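Local coordinates for ferredoxin-NADP reductase (Neisseria gonorrhoeae MIA_2011_03-10, PDB 5TR9), which binds FAD and probably passes electrons between NADP(H) and ferredoxin through the flavin, at residues F55-Y66 with P88-M96; F117-T128 with E225-N234. All coordinates share one frame; numbering follows the deposited sequence.

Contact 1. Residues F55-Y66 with P88-M96. With FAD (flavin-adenine dinucleotide), chain C; EDO (1,2-ethanediol), chain D.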
# COMPACT_ATOMS: atom_id res chain seq x y z
N PHE A 55 -17.94 9.08 -8.59
CA PHE A 55 -19.28 8.74 -9.03
C PHE A 55 -20.06 10.01 -9.34
O PHE A 55 -19.86 11.05 -8.69
CB PHE A 55 -20.08 7.95 -7.98
CG PHE A 55 -19.54 6.59 -7.69
CD1 PHE A 55 -19.78 5.53 -8.56
CD2 PHE A 55 -18.83 6.35 -6.52
CE1 PHE A 55 -19.29 4.26 -8.28
CE2 PHE A 55 -18.35 5.08 -6.23
CZ PHE A 55 -18.58 4.04 -7.11
N TYR A 56 -20.95 9.92 -10.32
CA TYR A 56 -21.99 10.93 -10.45
C TYR A 56 -22.93 10.81 -9.26
O TYR A 56 -23.40 9.71 -8.94
CB TYR A 56 -22.78 10.72 -11.74
CG TYR A 56 -22.00 10.84 -13.03
CD1 TYR A 56 -21.30 12.00 -13.34
CD2 TYR A 56 -22.00 9.81 -13.97
CE1 TYR A 56 -20.62 12.13 -14.54
CE2 TYR A 56 -21.32 9.92 -15.16
CZ TYR A 56 -20.62 11.08 -15.44
OH TYR A 56 -19.95 11.21 -16.64
N GLU A 57 -23.20 11.93 -8.58
CA GLU A 57 -24.15 11.97 -7.47
C GLU A 57 -25.13 13.09 -7.76
O GLU A 57 -24.79 14.27 -7.57
CB GLU A 57 -23.44 12.21 -6.14
CG GLU A 57 -23.01 10.96 -5.40
CD GLU A 57 -22.85 11.22 -3.91
OE1 GLU A 57 -23.32 10.39 -3.10
OE2 GLU A 57 -22.27 12.26 -3.55
N GLY A 58 -26.34 12.76 -8.20
CA GLY A 58 -27.27 13.80 -8.60
C GLY A 58 -26.63 14.62 -9.71
O GLY A 58 -26.06 14.07 -10.66
N LYS A 59 -26.68 15.94 -9.57
CA LYS A 59 -26.05 16.85 -10.53
C LYS A 59 -24.58 17.11 -10.23
O LYS A 59 -23.95 17.91 -10.93
CB LYS A 59 -26.79 18.19 -10.58
CG LYS A 59 -26.61 19.02 -9.32
CD LYS A 59 -27.12 20.44 -9.51
CE LYS A 59 -27.38 21.12 -8.18
NZ LYS A 59 -26.34 20.77 -7.18
N GLY A 60 -24.04 16.47 -9.20
CA GLY A 60 -22.65 16.67 -8.82
C GLY A 60 -21.79 15.42 -8.85
O GLY A 60 -22.07 14.46 -9.57
N PHE A 61 -20.73 15.43 -8.05
CA PHE A 61 -19.73 14.38 -8.06
C PHE A 61 -19.30 14.08 -6.64
O PHE A 61 -19.47 14.90 -5.74
CB PHE A 61 -18.47 14.78 -8.85
CG PHE A 61 -18.71 15.03 -10.31
CD1 PHE A 61 -19.16 16.27 -10.75
CD2 PHE A 61 -18.47 14.04 -11.25
CE1 PHE A 61 -19.37 16.50 -12.10
CE2 PHE A 61 -18.68 14.27 -12.60
CZ PHE A 61 -19.13 15.50 -13.02
N ILE A 62 -18.73 12.89 -6.47
CA ILE A 62 -17.91 12.59 -5.30
C ILE A 62 -16.65 11.91 -5.80
O ILE A 62 -16.71 11.05 -6.69
CB ILE A 62 -18.65 11.72 -4.26
CG1 ILE A 62 -17.76 11.50 -3.03
CG2 ILE A 62 -19.15 10.41 -4.86
CD1 ILE A 62 -18.50 10.88 -1.85
N TRP A 63 -15.50 12.31 -5.26
CA TRP A 63 -14.20 11.80 -5.68
C TRP A 63 -13.37 11.40 -4.47
O TRP A 63 -13.35 12.12 -3.46
CB TRP A 63 -13.41 12.86 -6.45
CG TRP A 63 -13.98 13.22 -7.76
CD1 TRP A 63 -14.79 14.28 -8.04
CD2 TRP A 63 -13.77 12.54 -9.00
NE1 TRP A 63 -15.10 14.30 -9.39
CE2 TRP A 63 -14.48 13.24 -9.99
CE3 TRP A 63 -13.04 11.40 -9.37
CZ2 TRP A 63 -14.50 12.83 -11.33
CZ3 TRP A 63 -13.05 11.00 -10.70
CH2 TRP A 63 -13.78 11.71 -11.66
N ARG A 64 -12.63 10.29 -4.61
CA ARG A 64 -11.69 9.84 -3.58
C ARG A 64 -10.48 9.17 -4.22
O ARG A 64 -10.58 8.60 -5.31
CB ARG A 64 -12.34 8.85 -2.59
CG ARG A 64 -13.44 9.45 -1.69
CD ARG A 64 -12.87 10.44 -0.69
NE ARG A 64 -13.83 10.83 0.35
CZ ARG A 64 -14.74 11.79 0.21
NH1 ARG A 64 -14.85 12.47 -0.93
NH2 ARG A 64 -15.56 12.08 1.23
N ALA A 65 -9.35 9.20 -3.51
CA ALA A 65 -8.12 8.58 -4.00
C ALA A 65 -7.96 7.14 -3.49
O ALA A 65 -8.31 6.83 -2.35
CB ALA A 65 -6.91 9.41 -3.56
N TYR A 66 -7.42 6.27 -4.36
CA TYR A 66 -7.15 4.87 -4.02
C TYR A 66 -5.86 4.43 -4.69
O TYR A 66 -5.68 4.66 -5.88
CB TYR A 66 -8.30 3.94 -4.47
CG TYR A 66 -9.56 4.35 -3.77
CD1 TYR A 66 -9.84 3.88 -2.49
CD2 TYR A 66 -10.42 5.26 -4.36
CE1 TYR A 66 -10.97 4.31 -1.82
CE2 TYR A 66 -11.54 5.70 -3.70
CZ TYR A 66 -11.81 5.21 -2.44
OH TYR A 66 -12.92 5.68 -1.78
N PRO A 88 -19.18 8.66 3.09
CA PRO A 88 -20.03 8.75 1.89
C PRO A 88 -19.57 7.87 0.75
O PRO A 88 -20.42 7.23 0.10
CB PRO A 88 -20.00 10.24 1.54
CG PRO A 88 -18.72 10.74 2.15
CD PRO A 88 -18.58 9.96 3.44
N MET A 89 -18.27 7.81 0.45
CA MET A 89 -17.84 6.92 -0.63
C MET A 89 -18.05 5.46 -0.23
O MET A 89 -18.44 4.63 -1.07
CB MET A 89 -16.38 7.16 -1.00
CG MET A 89 -15.99 6.53 -2.34
SD MET A 89 -16.71 7.48 -3.70
CE MET A 89 -15.53 7.16 -5.01
N SER A 90 -17.83 5.15 1.05
CA SER A 90 -18.00 3.78 1.53
C SER A 90 -19.44 3.31 1.32
O SER A 90 -19.66 2.15 0.96
CB SER A 90 -17.61 3.69 3.00
OG SER A 90 -16.22 3.98 3.14
N ALA A 91 -20.42 4.20 1.52
CA ALA A 91 -21.81 3.82 1.30
C ALA A 91 -22.05 3.47 -0.16
O ALA A 91 -22.84 2.57 -0.48
CB ALA A 91 -22.74 4.94 1.74
N LEU A 92 -21.41 4.20 -1.07
CA LEU A 92 -21.56 3.88 -2.49
C LEU A 92 -20.85 2.57 -2.82
O LEU A 92 -21.38 1.76 -3.59
CB LEU A 92 -21.03 5.02 -3.36
CG LEU A 92 -21.75 6.35 -3.13
CD1 LEU A 92 -21.03 7.46 -3.87
CD2 LEU A 92 -23.23 6.27 -3.54
N PHE A 93 -19.65 2.37 -2.28
CA PHE A 93 -18.94 1.11 -2.53
C PHE A 93 -19.76 -0.07 -2.04
O PHE A 93 -19.76 -1.14 -2.66
CB PHE A 93 -17.58 1.12 -1.83
CG PHE A 93 -16.51 1.92 -2.53
CD1 PHE A 93 -16.67 2.41 -3.81
CD2 PHE A 93 -15.29 2.12 -1.89
CE1 PHE A 93 -15.64 3.12 -4.43
CE2 PHE A 93 -14.27 2.82 -2.50
CZ PHE A 93 -14.44 3.32 -3.77
N ALA A 94 -20.49 0.10 -0.93
CA ALA A 94 -21.24 -1.01 -0.35
C ALA A 94 -22.41 -1.44 -1.22
O ALA A 94 -22.87 -2.58 -1.10
CB ALA A 94 -21.74 -0.62 1.04
N LYS A 95 -22.89 -0.55 -2.09
CA LYS A 95 -24.04 -0.81 -2.95
C LYS A 95 -23.67 -1.11 -4.39
O LYS A 95 -24.54 -1.57 -5.14
CB LYS A 95 -25.00 0.38 -2.93
N MET A 96 -22.43 -0.85 -4.80
CA MET A 96 -22.10 -0.96 -6.22
C MET A 96 -21.98 -2.42 -6.65
O MET A 96 -21.70 -3.31 -5.84
CB MET A 96 -20.81 -0.20 -6.53
CG MET A 96 -19.55 -0.88 -6.04
SD MET A 96 -18.13 0.22 -6.24
CE MET A 96 -16.84 -0.79 -5.53
PA FAD C . -14.18 9.89 4.13
O1A FAD C . -15.14 11.02 4.27
O2A FAD C . -13.15 10.02 3.02
O5B FAD C . -13.36 9.66 5.44
C5B FAD C . -14.01 9.59 6.73
C4B FAD C . -12.95 9.22 7.74
O4B FAD C . -12.62 7.82 7.57
C3B FAD C . -11.62 9.94 7.58
O3B FAD C . -11.61 11.20 8.23
C2B FAD C . -10.64 8.97 8.24
O2B FAD C . -10.64 9.11 9.65
C1B FAD C . -11.26 7.61 7.91
N9A FAD C . -10.64 6.89 6.80
C8A FAD C . -10.72 7.18 5.47
N7A FAD C . -10.09 6.32 4.70
C5A FAD C . -9.58 5.40 5.59
C6A FAD C . -8.82 4.23 5.41
N6A FAD C . -8.41 3.79 4.21
N1A FAD C . -8.46 3.54 6.51
C2A FAD C . -8.87 3.97 7.71
N3A FAD C . -9.59 5.06 8.00
C4A FAD C . -9.93 5.73 6.89
N1 FAD C . -8.68 4.33 1.15
C2 FAD C . -8.72 2.98 0.92
O2 FAD C . -9.60 2.27 1.44
N3 FAD C . -7.74 2.40 0.13
C4 FAD C . -6.68 3.07 -0.48
O4 FAD C . -5.88 2.45 -1.18
C4X FAD C . -6.67 4.49 -0.24
N5 FAD C . -5.69 5.20 -0.77
C5X FAD C . -5.68 6.56 -0.54
C6 FAD C . -4.65 7.33 -1.09
C7 FAD C . -4.60 8.70 -0.89
C7M FAD C . -3.49 9.50 -1.52
C8 FAD C . -5.59 9.33 -0.13
C8M FAD C . -5.56 10.82 0.10
C9 FAD C . -6.61 8.57 0.44
C9A FAD C . -6.67 7.19 0.23
N10 FAD C . -7.67 6.38 0.82
C10 FAD C . -7.71 5.03 0.58
C1' FAD C . -8.81 6.97 1.52
C2' FAD C . -9.99 7.13 0.54
O2' FAD C . -9.74 8.15 -0.43
C3' FAD C . -11.30 7.43 1.26
O3' FAD C . -11.09 8.49 2.19
C4' FAD C . -11.96 6.20 1.89
O4' FAD C . -12.38 5.32 0.84
C5' FAD C . -13.15 6.53 2.75
O5' FAD C . -14.07 7.34 1.99
P FAD C . -15.45 7.82 2.62
O1P FAD C . -16.29 6.60 2.99
O2P FAD C . -16.03 8.83 1.71
O3P FAD C . -14.96 8.52 3.98
C1 EDO D . -22.63 16.06 -4.76
O1 EDO D . -23.66 16.13 -5.76
C2 EDO D . -22.48 17.43 -4.10
O2 EDO D . -22.21 18.42 -5.10
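Phe-55 and Ile-62 of a beta hairpin rest on Met-89 and Leu-92 of helix 88-95, which closes one end of the six-stranded antiparallel barrel of the FAD-binding domain in ferredoxin-NADP reductases. The helix runs nearly perpendicular to strand 60-66 (93°), so its first two turns cross the hairpin, with Met-89 facing Ile-62 and Leu-92 facing Phe-55. Packing is tightest around the Phe-55 ring. Its chi1 of -66° sets CG anti to the carbonyl carbon and sends the ring to the helix, where both sulfurs lie at its edge, a Met-aromatic arrangement: Met-89 SD is 3.7 Å from Phe-55 CD2, and Met-96 SD reaches Phe-55 CZ. Phe-93 CE1 also comes to this rim. Long, flexible methionines can follow such a flat outline. Leu-92 CD1 sits between the two apolar side chains, 3.6 Å from both Phe-55 CD2 and Ile-62 CG2. Toward the hairpin's type II' turn the contact thins out: Glu-57 brings only OE1 near the Leu-92 methyls (3.8 Å to CD1), and its acidic end suits the exposed margin. At the other end the pair becomes an FAD site. Arg-64 passes its CG alongside Met-89 CB, then bends at chi2 and offers NE to FAD O2A (2.9 Å) and NH2 to FAD O1A. The first turn of the helix supplies backbone N-H groups for the other phosphate, Met-89 N to FAD O2P and Ser-90 N to FAD O1P, and the Ser-90 hydroxyl donates to the same O1P, at 2.6 Å from OG; Pro-88 fits this turn, where no helical N-H bond is needed. Tyr-66, its ring set obliquely to that of Phe-93, shares a hydrogen bond of 2.7 Å between its OH and FAD O4'.

Contact 2. Residues F117-T128 with E225-N234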
# COMPACT_ATOMS: atom_id res chain seq x y z
N PHE A 117 15.26 4.88 -5.33
CA PHE A 117 16.31 4.35 -4.48
C PHE A 117 17.29 3.54 -5.34
O PHE A 117 16.88 2.89 -6.31
CB PHE A 117 15.73 3.43 -3.41
CG PHE A 117 14.98 4.13 -2.30
CD1 PHE A 117 15.51 5.24 -1.64
CD2 PHE A 117 13.76 3.61 -1.87
CE1 PHE A 117 14.81 5.85 -0.57
CE2 PHE A 117 13.06 4.21 -0.81
CZ PHE A 117 13.59 5.32 -0.17
N PRO A 118 18.58 3.53 -4.99
CA PRO A 118 19.56 2.83 -5.83
C PRO A 118 19.46 1.32 -5.69
O PRO A 118 19.09 0.78 -4.64
CB PRO A 118 20.92 3.32 -5.32
CG PRO A 118 20.65 3.80 -3.93
CD PRO A 118 19.23 4.30 -3.91
N ASP A 119 19.80 0.64 -6.78
CA ASP A 119 19.86 -0.82 -6.78
C ASP A 119 20.79 -1.33 -5.68
O ASP A 119 21.80 -0.71 -5.35
CB ASP A 119 20.39 -1.34 -8.12
CG ASP A 119 19.41 -1.16 -9.26
OD1 ASP A 119 18.28 -0.67 -9.04
OD2 ASP A 119 19.81 -1.52 -10.40
N GLY A 120 20.47 -2.51 -5.15
CA GLY A 120 21.37 -3.21 -4.26
C GLY A 120 21.08 -3.02 -2.79
O GLY A 120 21.70 -3.70 -1.96
N LYS A 121 20.16 -2.12 -2.45
CA LYS A 121 19.81 -1.88 -1.06
C LYS A 121 18.75 -2.88 -0.62
O LYS A 121 18.16 -3.61 -1.42
CB LYS A 121 19.30 -0.46 -0.88
CG LYS A 121 20.26 0.61 -1.39
CD LYS A 121 21.54 0.62 -0.58
CE LYS A 121 22.47 1.74 -1.04
NZ LYS A 121 23.80 1.64 -0.35
N ASP A 122 18.50 -2.91 0.69
CA ASP A 122 17.40 -3.69 1.25
C ASP A 122 16.17 -2.80 1.34
O ASP A 122 16.18 -1.81 2.09
CB ASP A 122 17.77 -4.23 2.62
CG ASP A 122 18.95 -5.17 2.56
OD1 ASP A 122 18.84 -6.21 1.87
OD2 ASP A 122 20.01 -4.86 3.15
N LEU A 123 15.13 -3.14 0.59
CA LEU A 123 13.91 -2.33 0.55
C LEU A 123 12.95 -2.80 1.64
O LEU A 123 12.58 -3.98 1.67
CB LEU A 123 13.26 -2.43 -0.82
CG LEU A 123 12.00 -1.60 -1.04
CD1 LEU A 123 12.38 -0.11 -0.99
CD2 LEU A 123 11.34 -1.99 -2.37
N VAL A 124 12.52 -1.88 2.51
CA VAL A 124 11.64 -2.23 3.63
C VAL A 124 10.38 -1.37 3.54
O VAL A 124 10.45 -0.15 3.71
CB VAL A 124 12.34 -2.06 4.99
CG1 VAL A 124 11.36 -2.38 6.15
CG2 VAL A 124 13.60 -2.94 5.07
N MET A 125 9.25 -2.01 3.28
CA MET A 125 7.96 -1.33 3.13
C MET A 125 7.16 -1.51 4.42
O MET A 125 6.90 -2.64 4.83
CB MET A 125 7.22 -1.89 1.92
CG MET A 125 7.96 -1.60 0.60
SD MET A 125 7.29 -2.48 -0.83
CE MET A 125 7.71 -4.14 -0.36
N LEU A 126 6.79 -0.40 5.06
CA LEU A 126 6.09 -0.40 6.33
C LEU A 126 4.69 0.16 6.10
O LEU A 126 4.55 1.27 5.59
CB LEU A 126 6.83 0.47 7.35
CG LEU A 126 8.31 0.15 7.61
CD1 LEU A 126 8.91 1.22 8.50
CD2 LEU A 126 8.44 -1.23 8.26
N CYS A 127 3.66 -0.60 6.46
CA CYS A 127 2.33 -0.08 6.16
C CYS A 127 1.33 -0.50 7.22
O CYS A 127 1.55 -1.45 7.98
CB CYS A 127 1.84 -0.53 4.78
SG CYS A 127 1.76 -2.32 4.56
N THR A 128 0.20 0.23 7.26
CA THR A 128 -0.95 -0.12 8.09
C THR A 128 -2.19 -0.19 7.22
O THR A 128 -2.35 0.59 6.28
CB THR A 128 -1.21 0.90 9.22
OG1 THR A 128 -1.70 2.14 8.67
CG2 THR A 128 0.05 1.14 10.03
N GLU A 225 23.11 3.07 5.75
CA GLU A 225 23.86 2.83 4.52
C GLU A 225 23.13 1.84 3.61
O GLU A 225 23.11 2.01 2.39
CB GLU A 225 25.26 2.33 4.86
CG GLU A 225 26.28 2.53 3.73
CD GLU A 225 26.16 1.51 2.62
OE1 GLU A 225 25.76 0.36 2.91
OE2 GLU A 225 26.47 1.85 1.46
N SER A 226 22.50 0.80 4.19
CA SER A 226 22.03 -0.33 3.40
C SER A 226 20.51 -0.43 3.26
O SER A 226 20.04 -1.16 2.38
CB SER A 226 22.53 -1.65 4.02
OG SER A 226 22.06 -1.76 5.36
N THR A 227 19.74 0.26 4.09
CA THR A 227 18.29 0.08 4.13
C THR A 227 17.59 1.28 3.51
O THR A 227 18.00 2.43 3.71
CB THR A 227 17.81 -0.12 5.57
OG1 THR A 227 18.61 -1.13 6.19
CG2 THR A 227 16.34 -0.56 5.63
N ARG A 228 16.51 1.01 2.76
CA ARG A 228 15.68 2.07 2.21
C ARG A 228 14.23 1.77 2.57
O ARG A 228 13.74 0.67 2.29
CB ARG A 228 15.87 2.19 0.69
CG ARG A 228 17.32 2.50 0.28
CD ARG A 228 17.76 3.89 0.77
NE ARG A 228 19.12 4.26 0.34
CZ ARG A 228 20.22 4.03 1.04
NH1 ARG A 228 20.16 3.40 2.20
NH2 ARG A 228 21.40 4.43 0.58
N PHE A 229 13.56 2.73 3.20
CA PHE A 229 12.22 2.55 3.75
C PHE A 229 11.16 3.25 2.91
O PHE A 229 11.37 4.37 2.44
CB PHE A 229 12.12 3.13 5.17
CG PHE A 229 12.86 2.34 6.22
CD1 PHE A 229 12.27 1.24 6.82
CD2 PHE A 229 14.13 2.74 6.63
CE1 PHE A 229 12.94 0.52 7.81
CE2 PHE A 229 14.81 2.01 7.62
CZ PHE A 229 14.21 0.91 8.21
N MET A 230 9.99 2.62 2.79
CA MET A 230 8.80 3.28 2.28
C MET A 230 7.70 3.09 3.31
O MET A 230 7.58 2.01 3.91
CB MET A 230 8.38 2.70 0.93
CG MET A 230 9.52 2.66 -0.08
SD MET A 230 9.01 1.96 -1.65
CE MET A 230 8.01 3.31 -2.30
N ILE A 231 6.92 4.14 3.56
CA ILE A 231 5.92 4.13 4.63
C ILE A 231 4.59 4.56 4.05
O ILE A 231 4.49 5.63 3.45
CB ILE A 231 6.30 5.09 5.77
CG1 ILE A 231 7.78 4.98 6.14
CG2 ILE A 231 5.39 4.82 6.99
CD1 ILE A 231 8.21 6.08 7.13
N CYS A 232 3.54 3.77 4.30
CA CYS A 232 2.20 4.17 3.88
C CYS A 232 1.20 3.64 4.89
O CYS A 232 1.09 2.43 5.07
CB CYS A 232 1.87 3.65 2.47
SG CYS A 232 0.26 4.24 1.85
N GLY A 233 0.47 4.53 5.55
CA GLY A 233 -0.42 4.08 6.61
C GLY A 233 -1.20 5.24 7.17
O GLY A 233 -1.26 6.32 6.58
N ASN A 234 -1.83 5.01 8.34
CA ASN A 234 -2.60 6.09 8.92
C ASN A 234 -1.66 7.25 9.29
O ASN A 234 -0.47 7.03 9.56
CB ASN A 234 -3.43 5.61 10.12
CG ASN A 234 -2.60 5.05 11.26
OD1 ASN A 234 -2.01 5.80 12.04
ND2 ASN A 234 -2.61 3.72 11.41
O HOH W 1 19.84 -3.39 5.31
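Strands 122-128 and 227-233 run parallel, 7° apart, and a ladder of backbone hydrogen bonds runs from Asp-122 N with Ser-226 O to Thr-128 N with Cys-232 O, Leu-126 N to Met-230 O (2.8 Å) among them. They are neighbours in the parallel sheet of the Rossmann-like domain that in this family binds NAD(P). On the face of Val-124 and Leu-126, the Phe-229 ring lies side by side with Val-124, CE1 to CG1 at 3.7 Å, and meets the Leu-126 CD1 methyl; branched and aromatic residues suit this surface beneath helix 235-247. The other face holds Leu-123, Met-125 and Met-230, with Leu-123 CD1 against Met-230 SD. There Arg-228 sets its CB over one face of the ring of Phe-117, a loop residue, 3.5 Å from the centroid and 9° off the normal, a CH-pi contact. Bending at chi2 (-66°) turns the guanidinium back to its own strand, where NH1 donates to Thr-227 O; Lys-121 lays its aliphatic chain over one face of that group. Lys-121 NZ bonds to the Glu-225 backbone O at 2.8 Å and forms a salt bridge with OE2, which probably offsets the charge of Arg-228. A water joins Asp-122 OD2, Ser-226 OG and Thr-227 OG1, while Thr-150 holds Asp-122 OD1 and Thr-223 the two hydroxyls. At the far end Gly-233, with no side chain, lets Thr-128 OG1 come within 3.1 Å of its CA. Asn-234 N-caps helix 235-247, OD1 accepting from Met-237 N; the backbone N of Asn-234 donates to Thr-128 OG1 at 2.9 Å.

The two contacts share no secondary-structure element and lie on opposite sides of the chain's centre, their own centres about 33 Å apart. Contact 1 belongs to the flavin domain and is only partly buried: a helix meets a hairpin without a hydrogen bond between them, held by apolar side chains and by the FAD that both grip. Contact 2 is buried in the nucleotide domain and rests on continuous main-chain bonding between parallel strands, with its charges gathered at the N-terminal ends of the strands. At their C-terminal ends, the Asn-234 side chain comes to about 6 Å from FAD, so both contacts approach the cofactor, but only 55-66 with 88-96 binds it directly.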